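Local atomic coordinates of mercuric reductase (Metallosphaera sedula, PDB entry 4YWO), a protein that probably reduces mercuric ions to elemental mercury with electrons from NADPH, working as a homodimeric, FAD-containing member of the pyridine nucleotide-disulfide oxidoreductase family. Residues 371-375 / 376-380. Sequence-based numbering, arbitrary orientation.
Sequences RVLPM and SSVAK
The amide N of Val378 donates to the carbonyl O of Met375 at 3.0 Å, with an N-H...O angle of 163°. One residue earlier the step is repeated, Ser377 N reaching Pro374 O at 3.1 Å. These two successive i to i+3 bonds make a short 3-10 turn that ends the strand and swings the chain round to the N-cap of the next helix, a position taken by Val378. The bend of the chain sets Val378 facing the end of the strand, where its CG2 branch meets two apolar groups: CD2 of Leu373, 3.8 Å away, with the two side chains crossing at about a right angle, and the sulfur SD of Met375 at 4.1 Å. With CG of Met375 anti to the backbone N (chi1 -166°), the bend at chi2 (52°) sets SD beside Val378. On the more exposed side the Pro374 ring lies against both serines, its CB 3.5 Å from Ser376 OG and its CG 3.6 Å from Ser377 OG. Leu373 and Val378 also pack on helix 442-449, and Met375 on strand 390-396. The turn thus joins strand 368-374, outermost in this chain's antiparallel sheet in the dimerisation domain, to helix 379-383, where Ala379 packs on the FAD-binding residue Phe437, and Ala379 and Lys380 touch Met99 and Phe346 of the second subunit, respectively.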
ATOM      1  N   ARG A 371     -13.309  -6.375  15.133  1.00 15.80           N
ATOM      2  CA  ARG A 371     -12.457  -5.554  15.951  1.00 14.35           C
ATOM      3  C   ARG A 371     -12.159  -4.297  15.159  1.00 14.88           C
ATOM      4  O   ARG A 371     -12.051  -4.309  13.896  1.00 15.26           O
ATOM      5  CB  ARG A 371     -11.155  -6.217  16.364  1.00 15.36           C
ATOM      6  CG  ARG A 371     -11.216  -7.488  17.176  1.00 16.61           C
ATOM      7  CD  ARG A 371     -11.678  -7.131  18.603  1.00 18.42           C
ATOM      8  NE  ARG A 371     -11.752  -8.350  19.448  1.00 20.48           N
ATOM      9  CZ  ARG A 371     -12.737  -9.209  19.472  1.00 24.18           C
ATOM     10  NH1 ARG A 371     -13.851  -9.049  18.842  1.00 24.41           N
ATOM     11  NH2 ARG A 371     -12.659 -10.279  20.278  1.00 30.61           N
ATOM     12  N   VAL A 372     -11.920  -3.237  15.903  1.00 13.76           N
ATOM     13  CA  VAL A 372     -11.509  -1.951  15.328  1.00 13.84           C
ATOM     14  C   VAL A 372     -10.254  -1.466  16.017  1.00 17.45           C
ATOM     15  O   VAL A 372     -10.185  -1.395  17.258  1.00 18.10           O
ATOM     16  CB  VAL A 372     -12.580  -0.849  15.504  1.00 14.26           C
ATOM     17  CG1 VAL A 372     -12.072   0.511  14.977  1.00 16.94           C
ATOM     18  CG2 VAL A 372     -13.907  -1.224  14.886  1.00 17.50           C
ATOM     19  N   LEU A 373      -9.213  -1.220  15.242  1.00 14.75           N
ATOM     20  CA  LEU A 373      -7.918  -0.697  15.655  1.00 14.41           C
ATOM     21  C   LEU A 373      -7.853   0.806  15.266  1.00 17.50           C
ATOM     22  O   LEU A 373      -8.037   1.168  14.073  1.00 15.31           O
ATOM     23  CB  LEU A 373      -6.813  -1.381  14.865  1.00 16.44           C
ATOM     24  CG  LEU A 373      -5.370  -0.993  15.204  1.00 20.39           C
ATOM     25  CD1 LEU A 373      -4.878  -1.722  16.408  1.00 23.11           C
ATOM     26  CD2 LEU A 373      -4.454  -1.265  13.983  1.00 21.81           C
ATOM     27  N   PRO A 374      -7.574   1.745  16.187  1.00 14.96           N
ATOM     28  CA  PRO A 374      -7.361   3.130  15.780  1.00 15.55           C
ATOM     29  C   PRO A 374      -6.088   3.331  15.000  1.00 13.53           C
ATOM     30  O   PRO A 374      -5.042   2.766  15.401  1.00 15.01           O
ATOM     31  CB  PRO A 374      -7.207   3.890  17.106  1.00 18.17           C
ATOM     32  CG  PRO A 374      -7.055   2.880  18.123  1.00 18.54           C
ATOM     33  CD  PRO A 374      -7.386   1.530  17.654  1.00 17.08           C
ATOM     34  N   MET A 375      -6.111   4.197  13.981  1.00 14.55           N
ATOM     35  CA  MET A 375      -4.906   4.470  13.283  1.00 15.91           C
ATOM     36  C   MET A 375      -3.837   5.185  14.127  1.00 17.50           C
ATOM     37  O   MET A 375      -2.661   5.054  13.884  1.00 15.94           O
ATOM     38  CB  MET A 375      -5.331   5.346  12.094  1.00 19.41           C
ATOM     39  CG  MET A 375      -4.406   5.544  11.013  1.00 21.36           C
ATOM     40  SD  MET A 375      -3.646   4.086  10.226  1.00 18.49           S
ATOM     41  CE  MET A 375      -4.840   3.175   9.424  1.00 18.87           C
ATOM     42  N   SER A 376      -4.244   5.841  15.186  1.00 16.45           N
ATOM     43  CA  SER A 376      -3.353   6.529  16.075  1.00 19.68           C
ATOM     44  C   SER A 376      -2.427   5.532  16.755  1.00 21.79           C
ATOM     45  O   SER A 376      -1.358   6.016  17.163  1.00 27.67           O
ATOM     46  CB  SER A 376      -4.224   7.332  17.099  1.00 20.01           C
ATOM     47  OG  SER A 376      -4.920   6.470  17.899  1.00 21.31           O
ATOM     48  N   SER A 377      -2.760   4.222  16.814  1.00 19.89           N
ATOM     49  CA  SER A 377      -1.970   3.084  17.376  1.00 21.68           C
ATOM     50  C   SER A 377      -0.946   2.519  16.355  1.00 23.41           C
ATOM     51  O   SER A 377      -0.177   1.611  16.744  1.00 27.32           O
ATOM     52  CB  SER A 377      -2.825   1.898  17.717  1.00 23.41           C
ATOM     53  OG  SER A 377      -3.614   2.269  18.907  1.00 31.66           O
ATOM     54  N   VAL A 378      -0.946   2.986  15.121  1.00 16.43           N
ATOM     55  CA  VAL A 378      -0.077   2.407  14.095  1.00 15.39           C
ATOM     56  C   VAL A 378       1.189   3.218  13.999  1.00 15.17           C
ATOM     57  O   VAL A 378       1.120   4.450  13.734  1.00 14.66           O
ATOM     58  CB  VAL A 378      -0.883   2.367  12.756  1.00 14.82           C
ATOM     59  CG1 VAL A 378      -0.053   1.826  11.612  1.00 16.04           C
ATOM     60  CG2 VAL A 378      -2.102   1.463  12.927  1.00 15.43           C
ATOM     61  N   ALA A 379       2.387   2.637  14.216  1.00 15.92           N
ATOM     62  CA  ALA A 379       3.581   3.447  14.263  1.00 15.15           C
ATOM     63  C   ALA A 379       3.750   4.310  13.051  1.00 13.76           C
ATOM     64  O   ALA A 379       4.061   5.459  13.175  1.00 15.36           O
ATOM     65  CB  ALA A 379       4.844   2.573  14.377  1.00 16.86           C
ATOM     66  N   LYS A 380       3.559   3.742  11.845  1.00 13.03           N
ATOM     67  CA  LYS A 380       3.842   4.545  10.686  1.00 14.47           C
ATOM     68  C   LYS A 380       2.920   5.777  10.607  1.00 14.34           C
ATOM     69  O   LYS A 380       3.286   6.829  10.154  1.00 14.18           O
ATOM     70  CB  LYS A 380       3.723   3.699   9.378  1.00 15.74           C
ATOM     71  CG  LYS A 380       4.156   4.456   8.127  1.00 15.74           C
ATOM     72  CD  LYS A 380       5.602   4.984   8.274  1.00 17.66           C
ATOM     73  CE  LYS A 380       6.346   5.399   7.023  1.00 20.14           C
ATOM     74  NZ  LYS A 380       6.632   4.224   6.151  1.00 20.71           N
TER